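Local coordinates for protein MAR1 Ribonuclease (Caenorhabditis elegans, PDB 2B34) that probably acts as a hydrolase of the isochorismatase family and is named a ribonuclease, though its substrate is not known, at residues A[18-23]-A[87-92]; A[37-42]-A[186-191]; A[82-87]-A[112-117]; A[131-136]-A[146-151]. One frame throughout, in Å; residues are numbered along the deposited sequence.

Overall arrangement
Contacts 1, 3 and 4 reach the six-stranded parallel sheet of an isochorismatase-type alpha/beta fold, with strand order 3-2-1-4-5-6; contact 2 lies outside it, between helix 33-49 and the tail. Contacts 1 and 3, with centres about 5 Å apart, share Phe87, alternate along the chain, and are joined by the Cys20-Cys114 disulfide and the Asp21-Lys84 salt bridge at the strand ends. Contact 4, in series after both, lies about 14 Å from the centre of contact 3, which it meets where helix 141-154 packs on helix 114-124. Contact 2, about 20 Å from contact 1 by centres, touches contact 4 at Asp134 and Ala135. Contacts 3 and 4 also face a second subunit.

Contact 1: A[18-23]-A[87-92]; sequences FVCDLQ and FSMCIP
Cys20, at the end of strand 15-20, lies across from Met89 in the loop 87-92, their CA atoms 6.9 Å apart, with no hydrogen bond joining the two backbones. The strand is an inner one of the parallel sheet of this isochorismatase-type alpha/beta fold, and the loop, which follows strand 81-84, brings a single methionine onto it. An ST turn shapes the loop: Ser88 OG accepts from Cys90 N at 3.0 Å with a fairly straight N-H...O angle of 160°. Thr118 OG1 of helix 114-124 adds a bond to Met89 N. Met89 then reaches the strand with its tail folded at the last torsion (chi3 74°), which swings the methyl back alongside Phe18. The two side chains run past each other in opposite directions, and Met89 SD lies 4.9 Å from the Phe18 ring centroid, an oblique Met-aromatic contact. All of this is buried, with Thr57 of strand 54-59 also against Met89. Cys20, the last residue of the strand, is disulfide-bonded to Cys114, and Asp21 just beyond it forms a salt bridge with Lys84. Met89 CE settles between the ring and the backbone, 3.5 Å from Phe18 CD2 and 3.6 Å from Val19 O.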
# COMPACT_ATOMS: atom_id res chain seq x y z
N PHE A 18 11.24 -21.11 -8.38
CA PHE A 18 11.36 -21.76 -7.08
C PHE A 18 9.97 -22.20 -6.61
O PHE A 18 9.06 -21.38 -6.47
CB PHE A 18 12.03 -20.82 -6.08
CG PHE A 18 13.55 -20.89 -6.06
CD1 PHE A 18 14.27 -21.04 -7.25
CD2 PHE A 18 14.25 -20.77 -4.86
CE1 PHE A 18 15.67 -21.10 -7.23
CE2 PHE A 18 15.64 -20.83 -4.83
CZ PHE A 18 16.35 -21.00 -6.02
N VAL A 19 9.82 -23.50 -6.38
CA VAL A 19 8.58 -24.08 -5.86
C VAL A 19 8.82 -24.50 -4.42
O VAL A 19 9.52 -25.49 -4.16
CB VAL A 19 8.14 -25.32 -6.69
CG1 VAL A 19 6.82 -25.90 -6.16
CG2 VAL A 19 8.04 -24.99 -8.18
N CYS A 20 8.27 -23.76 -3.46
CA CYS A 20 8.58 -24.09 -2.06
C CYS A 20 7.47 -24.78 -1.27
O CYS A 20 6.37 -24.24 -1.09
CB CYS A 20 9.30 -22.96 -1.30
SG CYS A 20 8.49 -22.11 0.07
N ASP A 21 7.79 -26.01 -0.88
CA ASP A 21 7.09 -26.72 0.17
C ASP A 21 5.60 -26.97 -0.10
O ASP A 21 4.80 -27.05 0.83
CB ASP A 21 7.33 -26.02 1.52
CG ASP A 21 8.81 -25.92 1.88
OD1 ASP A 21 9.65 -26.49 1.14
OD2 ASP A 21 9.16 -25.26 2.88
N LEU A 22 5.24 -27.10 -1.38
CA LEU A 22 3.87 -27.43 -1.75
C LEU A 22 3.61 -28.93 -1.62
O LEU A 22 3.53 -29.66 -2.61
CB LEU A 22 3.54 -26.91 -3.16
CG LEU A 22 3.22 -25.41 -3.23
CD1 LEU A 22 3.20 -24.92 -4.66
CD2 LEU A 22 1.91 -25.09 -2.52
N GLN A 23 3.48 -29.37 -0.37
CA GLN A 23 3.44 -30.79 -0.04
C GLN A 23 2.07 -31.26 0.43
O GLN A 23 1.22 -30.46 0.84
CB GLN A 23 4.49 -31.13 1.01
CG GLN A 23 5.91 -30.86 0.57
CD GLN A 23 6.81 -30.54 1.73
OE1 GLN A 23 7.18 -31.41 2.52
NE2 GLN A 23 7.16 -29.27 1.86
N PHE A 87 13.58 -22.86 7.08
CA PHE A 87 12.39 -22.37 6.38
C PHE A 87 12.72 -21.80 5.01
O PHE A 87 11.94 -21.96 4.06
CB PHE A 87 11.62 -21.38 7.25
CG PHE A 87 11.06 -21.98 8.52
CD1 PHE A 87 10.60 -23.30 8.54
CD2 PHE A 87 10.97 -21.23 9.68
CE1 PHE A 87 10.08 -23.86 9.71
CE2 PHE A 87 10.45 -21.78 10.85
CZ PHE A 87 10.01 -23.10 10.86
N SER A 88 13.88 -21.17 4.89
CA SER A 88 14.32 -20.62 3.60
C SER A 88 14.76 -21.69 2.61
O SER A 88 15.43 -22.66 2.98
CB SER A 88 15.45 -19.61 3.80
OG SER A 88 15.92 -19.16 2.54
N MET A 89 14.40 -21.49 1.34
CA MET A 89 14.84 -22.34 0.24
C MET A 89 16.32 -22.15 -0.10
O MET A 89 16.90 -22.96 -0.82
CB MET A 89 14.04 -22.03 -1.03
CG MET A 89 12.58 -22.42 -0.96
SD MET A 89 11.76 -22.12 -2.54
CE MET A 89 12.41 -23.46 -3.55
N CYS A 90 16.91 -21.07 0.40
CA CYS A 90 18.30 -20.75 0.11
C CYS A 90 19.23 -21.61 0.95
O CYS A 90 19.76 -21.18 1.99
CB CYS A 90 18.57 -19.26 0.27
SG CYS A 90 17.75 -18.28 -1.01
N ILE A 91 19.40 -22.85 0.49
CA ILE A 91 20.29 -23.82 1.10
C ILE A 91 21.46 -24.07 0.14
O ILE A 91 21.33 -23.79 -1.05
CB ILE A 91 19.54 -25.14 1.44
CG1 ILE A 91 18.76 -25.65 0.21
CG2 ILE A 91 18.62 -24.93 2.64
CD1 ILE A 91 18.08 -27.00 0.41
N PRO A 92 22.61 -24.56 0.66
CA PRO A 92 23.79 -24.81 -0.19
C PRO A 92 23.53 -25.40 -1.60
O PRO A 92 24.08 -24.87 -2.57
CB PRO A 92 24.65 -25.74 0.67
CG PRO A 92 24.36 -25.27 2.06
CD PRO A 92 22.89 -24.89 2.07

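Contact 2: A[37-42]-A[186-191]; sequences ITTSRR and TSAPDT
Arg42 leaves helix 33-49 with CG anti to its own carbonyl carbon (chi1 -71°) and runs extended from CG to NE, which carries the guanidinium across to Thr186 in the tail after helix 177-183. There NH1 of Arg42 donates to Thr186 O at 2.9 Å, with an N-H...O angle of 144° and the oxygen 19° out of the guanidinium plane. NH2 of Arg42 adds two weak bonds, 3.2 Å to Thr186 O and 3.1 Å to Thr186 OG1, so one residue of the tail is gripped by both terminal nitrogens. The side chains of Arg42 and Thr186 meet at about a right angle. Over one face of the guanidinium lie Ala188 CA, 3.8 Å from Arg42 CZ, and Pro189 CD. One helical turn earlier, Thr39 OG1 sits 3.5 Å from Pro189 CD and, besides bonding to Glu35 O, is 2.6 Å from a water that donates to Pro189 O. Thr38 CG2 brushes Pro189 CG at the outer margin. The contact pins the extended tail, mostly at the surface, along one side of helix 33-49. Arg139 and Thr142 of the third subunit pack against Ser187 and Asp190, while inward Thr39 rests on Asp134 and Ala135 of strand 128-137, and Ala188 also touches Asp134.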
# COMPACT_ATOMS: atom_id res chain seq x y z
N ILE A 37 -2.39 -24.75 -6.15
CA ILE A 37 -1.82 -25.90 -6.87
C ILE A 37 -2.05 -25.76 -8.37
O ILE A 37 -1.11 -25.89 -9.15
CB ILE A 37 -2.42 -27.25 -6.36
CG1 ILE A 37 -1.99 -27.53 -4.91
CG2 ILE A 37 -2.07 -28.42 -7.32
CD1 ILE A 37 -0.49 -27.44 -4.61
N THR A 38 -3.29 -25.49 -8.77
CA THR A 38 -3.62 -25.26 -10.17
C THR A 38 -2.74 -24.17 -10.78
O THR A 38 -2.19 -24.34 -11.87
CB THR A 38 -5.12 -24.90 -10.36
OG1 THR A 38 -5.93 -25.99 -9.93
CG2 THR A 38 -5.44 -24.61 -11.82
N THR A 39 -2.60 -23.06 -10.06
CA THR A 39 -1.84 -21.92 -10.55
C THR A 39 -0.32 -22.18 -10.52
O THR A 39 0.38 -21.80 -11.45
CB THR A 39 -2.22 -20.63 -9.80
OG1 THR A 39 -3.63 -20.45 -9.88
CG2 THR A 39 -1.54 -19.42 -10.40
N SER A 40 0.16 -22.83 -9.46
CA SER A 40 1.57 -23.25 -9.40
C SER A 40 1.91 -24.20 -10.55
O SER A 40 3.00 -24.14 -11.10
CB SER A 40 1.92 -23.88 -8.05
OG SER A 40 1.78 -22.94 -6.99
N ARG A 41 0.97 -25.08 -10.92
CA ARG A 41 1.15 -25.98 -12.07
C ARG A 41 1.31 -25.21 -13.39
O ARG A 41 2.07 -25.63 -14.26
CB ARG A 41 0.02 -27.02 -12.15
CG ARG A 41 0.09 -28.01 -13.34
CD ARG A 41 1.38 -28.85 -13.39
NE ARG A 41 1.50 -29.53 -14.68
CZ ARG A 41 1.02 -30.74 -14.95
NH1 ARG A 41 0.39 -31.44 -14.01
NH2 ARG A 41 1.17 -31.26 -16.16
N ARG A 42 0.62 -24.08 -13.52
CA ARG A 42 0.75 -23.21 -14.69
C ARG A 42 2.17 -22.67 -14.86
O ARG A 42 2.70 -22.63 -15.98
CB ARG A 42 -0.25 -22.05 -14.65
CG ARG A 42 -1.68 -22.46 -14.86
CD ARG A 42 -2.64 -21.32 -14.61
NE ARG A 42 -4.03 -21.72 -14.85
CZ ARG A 42 -4.98 -20.91 -15.29
NH1 ARG A 42 -4.72 -19.64 -15.56
NH2 ARG A 42 -6.21 -21.38 -15.48
N THR A 186 -7.95 -19.68 -19.66
CA THR A 186 -8.86 -19.25 -18.62
C THR A 186 -8.05 -18.50 -17.55
O THR A 186 -6.87 -18.80 -17.34
CB THR A 186 -9.63 -20.43 -17.98
OG1 THR A 186 -8.72 -21.27 -17.26
CG2 THR A 186 -10.33 -21.26 -19.05
N SER A 187 -8.69 -17.53 -16.90
CA SER A 187 -8.05 -16.80 -15.81
C SER A 187 -7.73 -17.74 -14.65
O SER A 187 -8.51 -18.63 -14.33
CB SER A 187 -8.96 -15.66 -15.31
OG SER A 187 -9.17 -14.70 -16.33
N ALA A 188 -6.58 -17.52 -14.02
CA ALA A 188 -6.19 -18.27 -12.83
C ALA A 188 -7.31 -18.19 -11.80
O ALA A 188 -7.96 -17.16 -11.68
CB ALA A 188 -4.89 -17.73 -12.26
N PRO A 189 -7.55 -19.29 -11.06
CA PRO A 189 -8.60 -19.28 -10.04
C PRO A 189 -8.40 -18.16 -9.02
O PRO A 189 -7.28 -17.91 -8.57
CB PRO A 189 -8.45 -20.65 -9.37
CG PRO A 189 -7.81 -21.51 -10.41
CD PRO A 189 -6.88 -20.61 -11.14
N ASP A 190 -9.50 -17.50 -8.67
CA ASP A 190 -9.52 -16.42 -7.69
C ASP A 190 -9.13 -16.90 -6.31
O ASP A 190 -9.56 -17.97 -5.86
CB ASP A 190 -10.91 -15.79 -7.63
CG ASP A 190 -11.02 -14.71 -6.55
OD1 ASP A 190 -10.64 -13.56 -6.83
OD2 ASP A 190 -11.47 -15.03 -5.43
N THR A 191 -8.31 -16.11 -5.62
CA THR A 191 -7.94 -16.40 -4.23
C THR A 191 -8.24 -15.24 -3.27
O THR A 191 -7.53 -15.03 -2.28
CB THR A 191 -6.47 -16.86 -4.11
OG1 THR A 191 -5.60 -15.81 -4.55
CG2 THR A 191 -6.22 -18.10 -4.96
O HOH W 1 -5.01 -19.23 -8.09

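Contact 3: A[82-87]-A[112-117]; sequences FDKTKF and HVCVLQ
Phe87 passes close to the first turn of helix 114-124, its CA 4.6 Å from that of Cys114, and its carbonyl oxygen takes a CA-H...O contact of 3.2 Å from Cys114 CA. Beyond this, Phe87 is met by Val113, the N-cap residue of the helix. Val113 CG1 stands over one face of the Phe87 ring, 3.8 Å from the centroid and displaced toward the rim, a CH-pi contact 25° off the normal. With CG1 anti to the backbone N (chi1 -168°), Val113 turns its other branch, CG2, over the centre of the His112 ring, so one valine serves two aromatic rings. Lys84 folds over at its last torsion and gives NZ to two carbonyls, each at 3.1 Å: Lys86 O in the carbonyl plane, and Phe87 O from 57° above it. The same NZ forms a salt bridge with Asp21 and lies 4.0 Å from Cys114 SG. Gly171 and Leu166 of the second subunit pack on Phe87 and Val113, placing the contact at a subunit interface. Asp21, Lys84 and Cys114 are gathered much as in the Asp-Lys-Cys triad of isochorismatase-family cysteine hydrolases. Held in the disulfide with Cys20, however, Cys114 has no free thiol to serve as a nucleophile; if this is the catalytic site, as in relatives, the model probably represents an inactive, oxidised form.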
# COMPACT_ATOMS: atom_id res chain seq x y z
N PHE A 82 14.99 -30.76 -3.26
CA PHE A 82 15.79 -30.82 -2.03
C PHE A 82 14.92 -30.81 -0.78
O PHE A 82 13.92 -30.09 -0.71
CB PHE A 82 16.78 -29.65 -1.97
CG PHE A 82 17.70 -29.56 -3.17
CD1 PHE A 82 18.55 -30.61 -3.50
CD2 PHE A 82 17.72 -28.40 -3.95
CE1 PHE A 82 19.40 -30.52 -4.60
CE2 PHE A 82 18.57 -28.30 -5.05
CZ PHE A 82 19.41 -29.36 -5.38
N ASP A 83 15.30 -31.61 0.21
CA ASP A 83 14.65 -31.56 1.51
C ASP A 83 15.37 -30.58 2.43
O ASP A 83 16.56 -30.30 2.25
CB ASP A 83 14.54 -32.95 2.15
CG ASP A 83 15.89 -33.55 2.50
OD1 ASP A 83 16.73 -33.72 1.59
OD2 ASP A 83 16.11 -33.87 3.69
N LYS A 84 14.65 -30.05 3.42
CA LYS A 84 15.20 -29.07 4.35
C LYS A 84 14.38 -28.99 5.63
O LYS A 84 13.22 -29.42 5.67
CB LYS A 84 15.27 -27.68 3.69
CG LYS A 84 13.93 -27.12 3.21
CD LYS A 84 14.04 -25.66 2.80
CE LYS A 84 12.69 -25.06 2.40
NZ LYS A 84 11.71 -25.01 3.53
N THR A 85 15.00 -28.45 6.67
CA THR A 85 14.31 -28.12 7.92
C THR A 85 14.32 -26.61 8.15
O THR A 85 13.43 -26.07 8.82
CB THR A 85 14.95 -28.83 9.13
OG1 THR A 85 16.37 -28.69 9.06
CG2 THR A 85 14.59 -30.32 9.13
N LYS A 86 15.32 -25.94 7.58
CA LYS A 86 15.35 -24.48 7.52
C LYS A 86 14.18 -23.99 6.68
O LYS A 86 13.82 -24.61 5.70
CB LYS A 86 16.66 -24.01 6.89
CG LYS A 86 17.70 -23.48 7.87
CD LYS A 86 18.84 -22.75 7.14
CE LYS A 86 18.33 -21.63 6.21
NZ LYS A 86 17.88 -20.41 6.94
N PHE A 87 13.58 -22.86 7.08
CA PHE A 87 12.39 -22.37 6.38
C PHE A 87 12.72 -21.80 5.01
O PHE A 87 11.94 -21.96 4.06
CB PHE A 87 11.62 -21.38 7.25
CG PHE A 87 11.06 -21.98 8.52
CD1 PHE A 87 10.60 -23.30 8.54
CD2 PHE A 87 10.97 -21.23 9.68
CE1 PHE A 87 10.08 -23.86 9.71
CE2 PHE A 87 10.45 -21.78 10.85
CZ PHE A 87 10.01 -23.10 10.86
N HIS A 112 4.17 -16.38 4.79
CA HIS A 112 4.78 -15.59 5.86
C HIS A 112 5.92 -16.33 6.56
O HIS A 112 6.47 -15.83 7.55
CB HIS A 112 3.71 -15.21 6.88
CG HIS A 112 3.14 -16.38 7.62
ND1 HIS A 112 2.46 -17.40 6.98
CD2 HIS A 112 3.17 -16.71 8.93
CE1 HIS A 112 2.09 -18.30 7.88
NE2 HIS A 112 2.51 -17.90 9.07
N VAL A 113 6.27 -17.51 6.05
CA VAL A 113 7.37 -18.30 6.62
C VAL A 113 8.40 -18.68 5.54
O VAL A 113 9.32 -17.90 5.30
CB VAL A 113 6.87 -19.52 7.46
CG1 VAL A 113 8.01 -20.14 8.25
CG2 VAL A 113 5.75 -19.10 8.41
N CYS A 114 8.26 -19.84 4.87
CA CYS A 114 9.19 -20.26 3.80
C CYS A 114 9.34 -19.19 2.72
O CYS A 114 10.45 -18.83 2.37
CB CYS A 114 8.79 -21.58 3.11
SG CYS A 114 9.80 -22.05 1.60
N VAL A 115 8.21 -18.72 2.21
CA VAL A 115 8.20 -17.81 1.07
C VAL A 115 8.82 -16.47 1.46
O VAL A 115 9.63 -15.93 0.71
CB VAL A 115 6.77 -17.62 0.48
CG1 VAL A 115 6.80 -16.69 -0.73
CG2 VAL A 115 6.16 -18.97 0.09
N LEU A 116 8.45 -15.97 2.63
CA LEU A 116 9.01 -14.72 3.15
C LEU A 116 10.50 -14.84 3.46
O LEU A 116 11.29 -13.99 3.03
CB LEU A 116 8.24 -14.24 4.40
CG LEU A 116 8.69 -12.91 5.03
CD1 LEU A 116 8.63 -11.76 4.02
CD2 LEU A 116 7.86 -12.58 6.27
N GLN A 117 10.88 -15.88 4.19
CA GLN A 117 12.30 -16.11 4.53
C GLN A 117 13.15 -16.35 3.29
O GLN A 117 14.27 -15.84 3.19
CB GLN A 117 12.46 -17.26 5.52
CG GLN A 117 11.85 -17.03 6.91
CD GLN A 117 12.33 -15.74 7.58
OE1 GLN A 117 13.49 -15.36 7.47
NE2 GLN A 117 11.42 -15.07 8.27

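Contact 4: A[131-136]-A[146-151]; sequences VVVDAV and FAFKQM
The Phe148 ring carries Val133 CG1 over the centre of one face, 3.8 Å from the centroid and 13° off the normal, a CH-pi contact, while Val136 O lies at its edge, 3.7 Å from CZ. Val131 CG1 approaches the same ring obliquely, and Val136 CG1 comes within 3.7 Å of Phe148 CE1 as the two side chains slide past each other in opposite directions. These valines can all reach one ring because the chain turns a corner within 128-137, a type I beta turn from Val132 to Ala135, which bends the backbone round the ring. Phe148 leans from the helix with CG anti to its carbonyl carbon (chi1 -65°), bringing the ring end close to the turn. Next to it, Met151 SD faces the fork of Val131, 3.7 Å from CG1 and 3.8 Å from CG2 of that residue. The contact joins the first strand and the helix of the beta-alpha-beta unit 128-137, 141-154, 157-159; Met151 also touches Val115 and Leu116 of helix 114-124, and Leu193 from the tail lies on Val133 and Phe148. No hydrogen bond links the two segments: the grip is apolar and buried. The carbonyls of Val133 and Val136, both near Phe148 CZ, instead accept bonds from Arg144, whose charge probably polarises them, so that this polar pair is satisfied beside an otherwise apolar core.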
# COMPACT_ATOMS: atom_id res chain seq x y z
N VAL A 131 7.18 -12.58 -6.69
CA VAL A 131 6.25 -13.36 -5.88
C VAL A 131 4.92 -13.48 -6.60
O VAL A 131 4.23 -12.47 -6.83
CB VAL A 131 6.05 -12.73 -4.46
CG1 VAL A 131 5.08 -13.56 -3.63
CG2 VAL A 131 7.38 -12.59 -3.73
N VAL A 132 4.56 -14.71 -6.96
CA VAL A 132 3.31 -14.97 -7.67
C VAL A 132 2.19 -15.11 -6.65
O VAL A 132 1.99 -16.19 -6.07
CB VAL A 132 3.41 -16.25 -8.54
CG1 VAL A 132 2.20 -16.36 -9.45
CG2 VAL A 132 4.69 -16.24 -9.35
N VAL A 133 1.46 -14.02 -6.43
CA VAL A 133 0.50 -13.92 -5.32
C VAL A 133 -0.68 -14.90 -5.43
O VAL A 133 -1.23 -15.32 -4.41
CB VAL A 133 -0.01 -12.46 -5.12
CG1 VAL A 133 1.14 -11.52 -4.75
CG2 VAL A 133 -0.75 -11.94 -6.36
N ASP A 134 -1.06 -15.25 -6.65
CA ASP A 134 -2.14 -16.22 -6.85
C ASP A 134 -1.67 -17.69 -6.80
O ASP A 134 -2.44 -18.62 -7.07
CB ASP A 134 -2.96 -15.92 -8.12
CG ASP A 134 -2.10 -15.73 -9.37
OD1 ASP A 134 -0.87 -15.58 -9.28
OD2 ASP A 134 -2.69 -15.73 -10.47
N ALA A 135 -0.41 -17.87 -6.42
CA ALA A 135 0.18 -19.20 -6.26
C ALA A 135 0.90 -19.28 -4.91
O ALA A 135 1.66 -20.23 -4.65
CB ALA A 135 1.14 -19.49 -7.41
N VAL A 136 0.65 -18.29 -4.05
CA VAL A 136 1.25 -18.20 -2.71
C VAL A 136 0.16 -17.97 -1.66
O VAL A 136 -0.71 -17.11 -1.83
CB VAL A 136 2.33 -17.07 -2.66
CG1 VAL A 136 2.77 -16.78 -1.22
CG2 VAL A 136 3.54 -17.43 -3.51
N PHE A 146 -0.27 -9.89 5.09
CA PHE A 146 0.88 -9.12 5.53
C PHE A 146 2.21 -9.71 5.07
O PHE A 146 3.20 -9.00 5.04
CB PHE A 146 0.83 -8.88 7.04
CG PHE A 146 -0.18 -7.85 7.44
CD1 PHE A 146 0.16 -6.49 7.43
CD2 PHE A 146 -1.48 -8.22 7.77
CE1 PHE A 146 -0.78 -5.52 7.77
CE2 PHE A 146 -2.43 -7.25 8.11
CZ PHE A 146 -2.08 -5.90 8.11
N ALA A 147 2.20 -10.99 4.70
CA ALA A 147 3.37 -11.60 4.06
C ALA A 147 3.71 -10.81 2.81
O ALA A 147 4.86 -10.42 2.63
CB ALA A 147 3.10 -13.05 3.70
N PHE A 148 2.70 -10.54 1.99
CA PHE A 148 2.88 -9.79 0.75
C PHE A 148 3.38 -8.37 1.03
O PHE A 148 4.25 -7.86 0.31
CB PHE A 148 1.57 -9.74 -0.06
CG PHE A 148 1.10 -11.09 -0.56
CD1 PHE A 148 2.00 -12.06 -0.99
CD2 PHE A 148 -0.27 -11.37 -0.64
CE1 PHE A 148 1.56 -13.30 -1.47
CE2 PHE A 148 -0.73 -12.61 -1.12
CZ PHE A 148 0.19 -13.57 -1.54
N LYS A 149 2.84 -7.75 2.07
CA LYS A 149 3.26 -6.42 2.51
C LYS A 149 4.74 -6.38 2.90
O LYS A 149 5.47 -5.49 2.48
CB LYS A 149 2.39 -5.93 3.68
CG LYS A 149 0.90 -5.82 3.36
CD LYS A 149 0.20 -4.82 4.27
CE LYS A 149 0.09 -3.43 3.64
NZ LYS A 149 1.42 -2.79 3.31
N GLN A 150 5.16 -7.35 3.71
CA GLN A 150 6.56 -7.45 4.14
C GLN A 150 7.48 -7.72 2.95
O GLN A 150 8.59 -7.18 2.88
CB GLN A 150 6.74 -8.55 5.18
CG GLN A 150 5.97 -8.32 6.47
CD GLN A 150 5.93 -9.55 7.36
OE1 GLN A 150 6.89 -9.85 8.06
NE2 GLN A 150 4.80 -10.25 7.35
N MET A 151 7.03 -8.57 2.03
CA MET A 151 7.78 -8.88 0.83
C MET A 151 8.03 -7.63 -0.01
O MET A 151 9.16 -7.38 -0.43
CB MET A 151 7.08 -9.96 -0.00
CG MET A 151 7.10 -11.34 0.62
SD MET A 151 5.94 -12.44 -0.22
CE MET A 151 5.63 -13.65 1.04